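Local coordinates for uncharacterized protein (Bacteroides ovatus, PDB 4ID2) that is of unknown function but belongs to the DUF4738 family and folds into a beta-barrel-like structure of two sheets, at residues A[43-54]-A[69-80]; A[118-126]-A[136-144]. One frame throughout, in Å; residues are numbered along the deposited sequence. Where two conformers were deposited one is given.

Contact 1 (A[43-54]-A[69-80]); sequences KDYHSLVSRTPD and VDNKIVLHLTRG
With CG turned anti to the carbonyl carbon (chi1 -72°), Tyr45 lays its ring alongside Arg79, whose CG is anti to its backbone N and whose chain stays extended until it bends at chi3 (54°). Arg79 CB therefore sits over one face of the ring in a CH-pi contact, 4.2 Å from the centroid, and the bend brings Arg79 NH1 to Tyr45 OH at 3.1 Å. That bond is not straight, and the hydroxyl lies somewhat out of the guanidinium plane; Ala144 O takes NH1 as well, while NH2 forms a salt bridge with Glu82. A phenylalanine here would probably keep the ring over Arg79 CB but leave NH1 without its hydroxyl partner. From this end, strands 43-53 and 71-79 run as an antiparallel ladder within the larger, mixed sheet of the barrel-like fold, His46, Leu48, Ser50 and Thr52 forming hydrogen-bonded pairs with Thr78, His76, Val74 and Lys72. The buried face carries Ser47, Val49, Leu75, Leu77 and Ile73. Val49 packs its two methyls on Ile73 and Leu75, CG2 meeting Leu75 CD1 at 3.8 Å. From this face Arg51 NE donates to a water that donates to Asn71 OD1 at 2.7 Å, while Arg51 NH2 bonds Glu109 O and Asn71 ND2 bonds Leu108 O. Lys72 CD, on the side of Thr52, passes Asp54 OD2 at 3.7 Å, and a water joins Lys72 NZ to Asp54 OD1.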
loop_
_atom_site.group_PDB
_atom_site.type_symbol
_atom_site.label_atom_id
_atom_site.label_comp_id
_atom_site.label_asym_id
_atom_site.label_seq_id
_atom_site.Cartn_x
_atom_site.Cartn_y
_atom_site.Cartn_z
ATOM N N LYS A 43 -20.506 -22.606 14.383
ATOM C CA LYS A 43 -20.741 -23.779 13.533
ATOM C C LYS A 43 -19.455 -24.138 12.792
ATOM O O LYS A 43 -18.723 -23.242 12.392
ATOM C CB LYS A 43 -21.885 -23.509 12.542
ATOM C CG LYS A 43 -23.265 -23.423 13.197
ATOM C CD LYS A 43 -23.822 -24.794 13.593
ATOM C CE LYS A 43 -25.248 -24.714 14.079
ATOM N NZ LYS A 43 -25.758 -26.036 14.533
ATOM N N ASP A 44 -19.180 -25.443 12.620
ATOM C CA ASP A 44 -17.981 -25.948 11.941
ATOM C C ASP A 44 -18.109 -25.890 10.416
ATOM O O ASP A 44 -19.091 -26.402 9.868
ATOM C CB ASP A 44 -17.722 -27.410 12.351
ATOM C CG ASP A 44 -17.419 -27.617 13.821
ATOM O OD1 ASP A 44 -16.627 -26.829 14.382
ATOM O OD2 ASP A 44 -17.933 -28.600 14.400
ATOM N N TYR A 45 -17.108 -25.300 9.732
ATOM C CA TYR A 45 -17.058 -25.200 8.266
ATOM C C TYR A 45 -15.865 -25.950 7.715
ATOM O O TYR A 45 -14.835 -25.997 8.374
ATOM C CB TYR A 45 -16.939 -23.734 7.810
ATOM C CG TYR A 45 -18.196 -22.924 7.998
ATOM C CD1 TYR A 45 -18.614 -22.539 9.263
ATOM C CD2 TYR A 45 -18.940 -22.490 6.907
ATOM C CE1 TYR A 45 -19.782 -21.809 9.448
ATOM C CE2 TYR A 45 -20.096 -21.735 7.079
ATOM C CZ TYR A 45 -20.484 -21.352 8.350
ATOM O OH TYR A 45 -21.639 -20.630 8.541
ATOM N N HIS A 46 -15.985 -26.480 6.493
ATOM C CA HIS A 46 -14.901 -27.132 5.747
ATOM C C HIS A 46 -14.759 -26.366 4.448
ATOM O O HIS A 46 -15.763 -26.162 3.773
ATOM C CB HIS A 46 -15.199 -28.620 5.480
ATOM C CG HIS A 46 -14.945 -29.527 6.642
ATOM N ND1 HIS A 46 -15.415 -29.231 7.909
ATOM C CD2 HIS A 46 -14.350 -30.741 6.671
ATOM C CE1 HIS A 46 -15.047 -30.245 8.678
ATOM N NE2 HIS A 46 -14.389 -31.170 7.979
ATOM N N SER A 47 -13.554 -25.890 4.116
ATOM C CA SER A 47 -13.333 -25.104 2.906
ATOM C C SER A 47 -12.286 -25.758 2.042
ATOM O O SER A 47 -11.137 -25.845 2.462
ATOM C CB SER A 47 -12.898 -23.692 3.280
ATOM O OG SER A 47 -12.615 -22.909 2.133
ATOM N N LEU A 48 -12.660 -26.218 0.846
ATOM C CA LEU A 48 -11.720 -26.828 -0.091
ATOM C C LEU A 48 -11.501 -25.856 -1.236
ATOM O O LEU A 48 -12.484 -25.392 -1.823
ATOM C CB LEU A 48 -12.262 -28.177 -0.601
ATOM C CG LEU A 48 -11.390 -28.914 -1.636
ATOM C CD1 LEU A 48 -10.086 -29.409 -1.019
ATOM C CD2 LEU A 48 -12.150 -30.079 -2.259
ATOM N N VAL A 49 -10.229 -25.534 -1.540
ATOM C CA VAL A 49 -9.882 -24.639 -2.640
ATOM C C VAL A 49 -8.941 -25.383 -3.578
ATOM O O VAL A 49 -7.985 -25.992 -3.115
ATOM C CB VAL A 49 -9.275 -23.302 -2.163
ATOM C CG1 VAL A 49 -9.015 -22.391 -3.353
ATOM C CG2 VAL A 49 -10.209 -22.605 -1.184
ATOM N N SER A 50 -9.231 -25.365 -4.892
ATOM C CA SER A 50 -8.426 -26.065 -5.893
ATOM C C SER A 50 -8.112 -25.169 -7.062
ATOM O O SER A 50 -9.033 -24.767 -7.768
ATOM C CB SER A 50 -9.165 -27.299 -6.408
ATOM O OG SER A 50 -9.475 -28.198 -5.359
ATOM N N ARG A 51 -6.817 -24.879 -7.293
ATOM C CA ARG A 51 -6.392 -24.091 -8.442
ATOM C C ARG A 51 -5.895 -25.028 -9.519
ATOM O O ARG A 51 -5.115 -25.931 -9.229
ATOM C CB ARG A 51 -5.294 -23.107 -8.065
ATOM C CG ARG A 51 -4.973 -22.089 -9.158
ATOM C CD ARG A 51 -3.757 -21.289 -8.773
ATOM N NE ARG A 51 -2.542 -22.082 -8.951
ATOM C CZ ARG A 51 -1.363 -21.824 -8.391
ATOM N NH1 ARG A 51 -0.333 -22.627 -8.606
ATOM N NH2 ARG A 51 -1.202 -20.757 -7.611
ATOM N N THR A 52 -6.366 -24.843 -10.748
ATOM C CA THR A 52 -5.910 -25.631 -11.883
ATOM C C THR A 52 -5.786 -24.718 -13.082
ATOM O O THR A 52 -6.510 -23.716 -13.160
ATOM C CB THR A 52 -6.858 -26.809 -12.190
ATOM O OG1 THR A 52 -8.157 -26.295 -12.496
ATOM C CG2 THR A 52 -6.934 -27.828 -11.053
ATOM N N PRO A 53 -4.893 -25.032 -14.039
ATOM C CA PRO A 53 -4.837 -24.217 -15.257
ATOM C C PRO A 53 -6.133 -24.372 -16.046
ATOM O O PRO A 53 -6.688 -25.475 -16.102
ATOM C CB PRO A 53 -3.629 -24.779 -16.028
ATOM C CG PRO A 53 -2.979 -25.758 -15.129
ATOM C CD PRO A 53 -3.975 -26.184 -14.117
ATOM N N ASP A 54 -6.628 -23.272 -16.622
ATOM C CA ASP A 54 -7.830 -23.299 -17.440
ATOM C C ASP A 54 -7.422 -22.957 -18.869
ATOM O O ASP A 54 -7.117 -21.804 -19.189
ATOM C CB ASP A 54 -8.910 -22.350 -16.894
ATOM C CG ASP A 54 -10.300 -22.607 -17.465
ATOM O OD1 ASP A 54 -10.407 -23.345 -18.462
ATOM O OD2 ASP A 54 -11.274 -22.036 -16.935
ATOM N N VAL A 69 -0.841 -19.613 -19.544
ATOM C CA VAL A 69 -2.248 -20.021 -19.469
ATOM C C VAL A 69 -2.772 -19.567 -18.093
ATOM O O VAL A 69 -2.064 -19.687 -17.083
ATOM C CB VAL A 69 -2.473 -21.535 -19.736
ATOM C CG1 VAL A 69 -2.078 -22.387 -18.550
ATOM C CG2 VAL A 69 -3.922 -21.819 -20.097
ATOM N N ASP A 70 -3.986 -19.004 -18.064
ATOM C CA ASP A 70 -4.591 -18.500 -16.833
ATOM C C ASP A 70 -5.209 -19.659 -16.029
ATOM O O ASP A 70 -5.350 -20.770 -16.551
ATOM C CB ASP A 70 -5.644 -17.437 -17.171
ATOM C CG ASP A 70 -5.991 -16.476 -16.049
ATOM O OD1 ASP A 70 -5.509 -16.685 -14.907
ATOM O OD2 ASP A 70 -6.760 -15.538 -16.300
ATOM N N ASN A 71 -5.564 -19.402 -14.757
ATOM C CA ASN A 71 -6.124 -20.425 -13.877
ATOM C C ASN A 71 -7.566 -20.172 -13.487
ATOM O O ASN A 71 -8.046 -19.040 -13.525
ATOM C CB ASN A 71 -5.302 -20.497 -12.577
ATOM C CG ASN A 71 -3.829 -20.721 -12.800
ATOM O OD1 ASN A 71 -3.399 -21.815 -13.166
ATOM N ND2 ASN A 71 -3.016 -19.694 -12.590
ATOM N N LYS A 72 -8.227 -21.250 -13.048
ATOM C CA LYS A 72 -9.548 -21.222 -12.433
ATOM C C LYS A 72 -9.354 -21.711 -11.005
ATOM O O LYS A 72 -8.444 -22.510 -10.768
ATOM C CB LYS A 72 -10.589 -22.066 -13.194
ATOM C CG LYS A 72 -10.362 -23.576 -13.180
ATOM C CD LYS A 72 -11.434 -24.298 -14.003
ATOM C CE LYS A 72 -11.225 -25.790 -14.006
ATOM N NZ LYS A 72 -12.312 -26.499 -14.726
ATOM N N ILE A 73 -10.172 -21.237 -10.055
ATOM C CA ILE A 73 -10.081 -21.683 -8.673
ATOM C C ILE A 73 -11.458 -22.130 -8.221
ATOM O O ILE A 73 -12.359 -21.305 -8.158
ATOM C CB ILE A 73 -9.476 -20.603 -7.732
ATOM C CG1 ILE A 73 -7.980 -20.398 -8.063
ATOM C CG2 ILE A 73 -9.626 -21.041 -6.276
ATOM C CD1 ILE A 73 -7.257 -19.371 -7.281
ATOM N N VAL A 74 -11.623 -23.417 -7.885
ATOM C CA VAL A 74 -12.894 -23.920 -7.375
ATOM C C VAL A 74 -12.861 -23.779 -5.857
ATOM O O VAL A 74 -11.982 -24.355 -5.225
ATOM C CB VAL A 74 -13.173 -25.378 -7.810
ATOM C CG1 VAL A 74 -14.478 -25.895 -7.192
ATOM C CG2 VAL A 74 -13.221 -25.494 -9.335
ATOM N N LEU A 75 -13.801 -23.017 -5.280
ATOM C CA LEU A 75 -13.931 -22.843 -3.837
ATOM C C LEU A 75 -15.194 -23.581 -3.410
ATOM O O LEU A 75 -16.279 -23.195 -3.820
ATOM C CB LEU A 75 -13.972 -21.341 -3.466
ATOM C CG LEU A 75 -14.501 -20.932 -2.067
ATOM C CD1 LEU A 75 -13.844 -21.689 -0.942
ATOM C CD2 LEU A 75 -14.262 -19.448 -1.811
ATOM N N HIS A 76 -15.047 -24.690 -2.656
ATOM C CA HIS A 76 -16.173 -25.478 -2.146
ATOM C C HIS A 76 -16.247 -25.320 -0.622
ATOM O O HIS A 76 -15.444 -25.903 0.107
ATOM C CB HIS A 76 -16.061 -26.961 -2.539
ATOM C CG HIS A 76 -17.341 -27.731 -2.375
ATOM N ND1 HIS A 76 -17.445 -29.043 -2.789
ATOM C CD2 HIS A 76 -18.542 -27.344 -1.876
ATOM C CE1 HIS A 76 -18.687 -29.417 -2.523
ATOM N NE2 HIS A 76 -19.388 -28.425 -1.982
ATOM N N LEU A 77 -17.197 -24.505 -0.155
ATOM C CA LEU A 77 -17.414 -24.240 1.268
ATOM C C LEU A 77 -18.614 -25.038 1.762
ATOM O O LEU A 77 -19.688 -24.910 1.187
ATOM C CB LEU A 77 -17.654 -22.733 1.478
ATOM C CG LEU A 77 -17.881 -22.269 2.918
ATOM C CD1 LEU A 77 -16.687 -22.610 3.795
ATOM C CD2 LEU A 77 -18.181 -20.781 2.962
ATOM N N THR A 78 -18.446 -25.837 2.833
ATOM C CA THR A 78 -19.541 -26.642 3.383
ATOM C C THR A 78 -19.669 -26.438 4.884
ATOM O O THR A 78 -18.706 -26.063 5.537
ATOM C CB THR A 78 -19.347 -28.132 3.065
ATOM O OG1 THR A 78 -18.174 -28.601 3.713
ATOM C CG2 THR A 78 -19.232 -28.406 1.582
ATOM N N ARG A 79 -20.874 -26.673 5.418
ATOM C CA ARG A 79 -21.179 -26.602 6.847
ATOM C C ARG A 79 -21.981 -27.856 7.146
ATOM O O ARG A 79 -23.188 -27.886 6.896
ATOM C CB ARG A 79 -21.938 -25.304 7.184
ATOM C CG ARG A 79 -22.286 -25.161 8.666
ATOM C CD ARG A 79 -23.161 -23.961 8.984
ATOM N NE ARG A 79 -24.394 -23.935 8.186
ATOM C CZ ARG A 79 -24.696 -23.070 7.212
ATOM N NH1 ARG A 79 -23.852 -22.096 6.885
ATOM N NH2 ARG A 79 -25.848 -23.169 6.567
ATOM N N GLY A 80 -21.290 -28.914 7.564
ATOM C CA GLY A 80 -21.907 -30.214 7.784
ATOM C C GLY A 80 -22.262 -30.831 6.443
ATOM O O GLY A 80 -21.448 -30.807 5.518
HETATM O O HOH W 1 -18.619 -28.872 8.537
HETATM O O HOH W 2 -9.618 -25.676 -10.247
HETATM O O HOH W 3 -12.415 -26.986 -4.583
HETATM O O HOH W 4 -2.772 -23.774 -11.409
HETATM O O HOH W 5 -10.828 -26.171 -17.333
#

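Contact 2 (A[118-126]-A[136-144]); sequences PQGIVYAAS and MPLSITITA
The beta hairpin formed by strands 121-128 and 134-142 supplies the two inner strands of a four-stranded antiparallel sheet, and this contact covers most of its ladder, out to its open end at Gly120 and Thr143. Ile121, Tyr123 and Ala125 form hydrogen-bonded pairs with Ile142, Ile140 and Leu138, each through two backbone bonds. Ile121 N reaches Ile142 O at 2.7 Å, whereas Ala125 N approaches Leu138 O from well above its carbonyl plane, a less direct approach than that of Tyr123 N to Ile140 O.

The same three pairs build an apolar face. Tyr123 has CG anti to the carbonyl carbon (chi1 -74°), which directs its ring across Ile142, where CE1 touches the terminal methyl CD1 at 3.8 Å; Ile140 O lies near the ring plane at its edge. One pair further along, Ile140 repeats the pattern, its CD1 reaching the same way onto Ala125 CB at 4.0 Å, while Ala125 CB and Leu138 CB face each other directly. Ile111 of strand 107-116 packs on Tyr123, Ala125 and Ile140, and Leu75 and Leu77 of strand 67-79 also meet this face.

On the reverse side Val122 and Thr141 run alongside each other in one direction, with Val122 CG2 3.9 Å from Thr141 OG1. The hydroxyls of Thr141 and Ser139 both bond to Gln151 NE2 on strand 148-158. Beyond the strand, Gly120 packs so closely that a side chain there would run into Ile142 O; its CA is 3.4 Å from that oxygen. The hairpin is thus the middle of a beta meander of sequential antiparallel strands, whose apolar face here packs on the mixed sheet to form the core of the barrel-like fold.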
loop_
_atom_site.group_PDB
_atom_site.type_symbol
_atom_site.label_atom_id
_atom_site.label_comp_id
_atom_site.label_asym_id
_atom_site.label_seq_id
_atom_site.Cartn_x
_atom_site.Cartn_y
_atom_site.Cartn_z
ATOM N N PRO A 118 -17.881 -10.151 11.510
ATOM C CA PRO A 118 -19.350 -10.138 11.676
ATOM C C PRO A 118 -20.100 -10.176 10.334
ATOM O O PRO A 118 -21.209 -10.706 10.274
ATOM C CB PRO A 118 -19.614 -8.828 12.430
ATOM C CG PRO A 118 -18.320 -8.488 13.079
ATOM C CD PRO A 118 -17.267 -8.955 12.118
ATOM N N GLN A 119 -19.482 -9.636 9.258
ATOM C CA GLN A 119 -20.063 -9.654 7.914
ATOM C C GLN A 119 -20.135 -11.089 7.401
ATOM O O GLN A 119 -21.213 -11.565 7.049
ATOM C CB GLN A 119 -19.255 -8.775 6.928
ATOM C CG GLN A 119 -19.645 -7.294 6.958
ATOM C CD GLN A 119 -19.298 -6.595 8.254
ATOM O OE1 GLN A 119 -18.325 -6.939 8.939
ATOM N NE2 GLN A 119 -20.062 -5.566 8.606
ATOM N N GLY A 120 -18.998 -11.770 7.411
ATOM C CA GLY A 120 -18.925 -13.151 6.960
ATOM C C GLY A 120 -17.531 -13.745 6.989
ATOM O O GLY A 120 -16.631 -13.232 7.659
ATOM N N ILE A 121 -17.359 -14.833 6.241
ATOM C CA ILE A 121 -16.105 -15.562 6.103
ATOM C C ILE A 121 -15.298 -14.838 5.041
ATOM O O ILE A 121 -15.755 -14.758 3.907
ATOM C CB ILE A 121 -16.401 -17.039 5.719
ATOM C CG1 ILE A 121 -17.288 -17.717 6.789
ATOM C CG2 ILE A 121 -15.100 -17.828 5.509
ATOM C CD1 ILE A 121 -18.009 -18.905 6.319
ATOM N N VAL A 122 -14.106 -14.329 5.386
ATOM C CA VAL A 122 -13.276 -13.565 4.458
ATOM C C VAL A 122 -12.153 -14.424 3.896
ATOM O O VAL A 122 -11.441 -15.089 4.649
ATOM C CB VAL A 122 -12.710 -12.298 5.140
ATOM C CG1 VAL A 122 -11.839 -11.494 4.171
ATOM C CG2 VAL A 122 -13.842 -11.435 5.684
ATOM N N TYR A 123 -11.976 -14.362 2.567
ATOM C CA TYR A 123 -10.908 -15.040 1.839
ATOM C C TYR A 123 -9.992 -14.011 1.238
ATOM O O TYR A 123 -10.474 -13.020 0.701
ATOM C CB TYR A 123 -11.459 -15.917 0.709
ATOM C CG TYR A 123 -12.121 -17.190 1.182
ATOM C CD1 TYR A 123 -13.407 -17.176 1.706
ATOM C CD2 TYR A 123 -11.471 -18.414 1.085
ATOM C CE1 TYR A 123 -14.005 -18.341 2.182
ATOM C CE2 TYR A 123 -12.062 -19.585 1.552
ATOM C CZ TYR A 123 -13.342 -19.548 2.074
ATOM O OH TYR A 123 -13.934 -20.699 2.526
ATOM N N ALA A 124 -8.682 -14.233 1.306
ATOM C CA ALA A 124 -7.726 -13.352 0.655
ATOM C C ALA A 124 -7.587 -13.871 -0.750
ATOM O O ALA A 124 -7.502 -15.086 -0.931
ATOM C CB ALA A 124 -6.388 -13.369 1.387
ATOM N N ALA A 125 -7.673 -12.993 -1.744
ATOM C CA ALA A 125 -7.573 -13.380 -3.150
ATOM C C ALA A 125 -6.490 -12.566 -3.827
ATOM O O ALA A 125 -6.231 -11.431 -3.422
ATOM C CB ALA A 125 -8.906 -13.170 -3.845
ATOM N N SER A 126 -5.834 -13.139 -4.835
ATOM C CA SER A 126 -4.801 -12.403 -5.544
ATOM C C SER A 126 -4.702 -12.787 -7.014
ATOM O O SER A 126 -4.878 -13.950 -7.377
ATOM C CB SER A 126 -3.440 -12.616 -4.883
ATOM O OG SER A 126 -3.111 -13.992 -4.787
HETATM N N MSE A 136 -1.793 -8.239 -6.981
HETATM C CA MSE A 136 -2.792 -7.313 -6.479
HETATM C C MSE A 136 -3.648 -7.989 -5.421
HETATM O O MSE A 136 -4.307 -8.970 -5.726
HETATM C CB MSE A 136 -3.659 -6.823 -7.632
HETATM C CG MSE A 136 -4.738 -5.856 -7.211
HETATM SE SE MSE A 136 -5.727 -5.371 -8.781
HETATM C CE MSE A 136 -4.636 -3.691 -9.198
ATOM N N PRO A 137 -3.689 -7.453 -4.188
ATOM C CA PRO A 137 -4.527 -8.067 -3.149
ATOM C C PRO A 137 -6.007 -7.734 -3.339
ATOM O O PRO A 137 -6.357 -6.589 -3.636
ATOM C CB PRO A 137 -3.971 -7.462 -1.854
ATOM C CG PRO A 137 -3.416 -6.153 -2.261
ATOM C CD PRO A 137 -2.951 -6.281 -3.671
ATOM N N LEU A 138 -6.868 -8.751 -3.228
ATOM C CA LEU A 138 -8.328 -8.636 -3.351
ATOM C C LEU A 138 -8.963 -9.464 -2.233
ATOM O O LEU A 138 -8.241 -10.201 -1.554
ATOM C CB LEU A 138 -8.790 -9.144 -4.737
ATOM C CG LEU A 138 -8.114 -8.513 -5.963
ATOM C CD1 LEU A 138 -7.991 -9.508 -7.113
ATOM C CD2 LEU A 138 -8.838 -7.266 -6.406
ATOM N N SER A 139 -10.287 -9.387 -2.039
ATOM C CA SER A 139 -10.928 -10.206 -1.001
ATOM C C SER A 139 -12.336 -10.665 -1.397
ATOM O O SER A 139 -13.004 -9.998 -2.182
ATOM C CB SER A 139 -10.986 -9.458 0.323
ATOM O OG SER A 139 -11.651 -8.222 0.168
ATOM N N ILE A 140 -12.738 -11.859 -0.897
ATOM C CA ILE A 140 -14.056 -12.472 -1.118
ATOM C C ILE A 140 -14.677 -12.661 0.250
ATOM O O ILE A 140 -14.050 -13.303 1.095
ATOM C CB ILE A 140 -13.955 -13.839 -1.859
ATOM C CG1 ILE A 140 -13.147 -13.760 -3.172
ATOM C CG2 ILE A 140 -15.338 -14.458 -2.108
ATOM C CD1 ILE A 140 -12.446 -15.045 -3.467
ATOM N N THR A 141 -15.876 -12.125 0.484
ATOM C CA THR A 141 -16.569 -12.296 1.766
ATOM C C THR A 141 -17.802 -13.147 1.510
ATOM O O THR A 141 -18.587 -12.806 0.629
ATOM C CB THR A 141 -16.898 -10.941 2.396
ATOM O OG1 THR A 141 -15.686 -10.193 2.509
ATOM C CG2 THR A 141 -17.551 -11.075 3.774
ATOM N N ILE A 142 -17.963 -14.262 2.248
ATOM C CA ILE A 142 -19.110 -15.160 2.088
ATOM C C ILE A 142 -19.884 -15.189 3.399
ATOM O O ILE A 142 -19.291 -15.460 4.446
ATOM C CB ILE A 142 -18.668 -16.577 1.650
ATOM C CG1 ILE A 142 -17.942 -16.527 0.296
ATOM C CG2 ILE A 142 -19.889 -17.518 1.564
ATOM C CD1 ILE A 142 -17.022 -17.690 0.035
ATOM N N THR A 143 -21.207 -14.927 3.351
ATOM C CA THR A 143 -22.031 -14.943 4.565
ATOM C C THR A 143 -22.404 -16.378 4.900
ATOM O O THR A 143 -22.184 -17.272 4.088
ATOM C CB THR A 143 -23.289 -14.080 4.397
ATOM O OG1 THR A 143 -24.127 -14.664 3.399
ATOM C CG2 THR A 143 -22.969 -12.630 4.045
ATOM N N ALA A 144 -22.993 -16.598 6.081
ATOM C CA ALA A 144 -23.411 -17.933 6.502
ATOM C C ALA A 144 -24.490 -18.522 5.571
ATOM O O ALA A 144 -24.508 -19.740 5.370
ATOM C CB ALA A 144 -23.921 -17.898 7.935
HETATM O O HOH W 6 -22.862 -14.071 8.246
#

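From the N terminus, contact 1 forms first: strand 43-53 turns back through the intervening segment, which includes the short strand 60-61, and strand 67-79 closes that 14-residue loop. Contact 2 opens only later, after strand 82-89, helix 100-104 and strand 107-116, and its hairpin closes a shorter loop of nine residues. The two are in series, neither nested nor crossed. Contact 1 belongs to the mixed sheet and contact 2 to the antiparallel one, yet they touch: Ser47 OG lies 2.6 Å from Tyr123 OH, a probable hydrogen bond, and Tyr45 CE2 packs on Ile121 CD1 at 3.6 Å, so the two sheets are joined face to face.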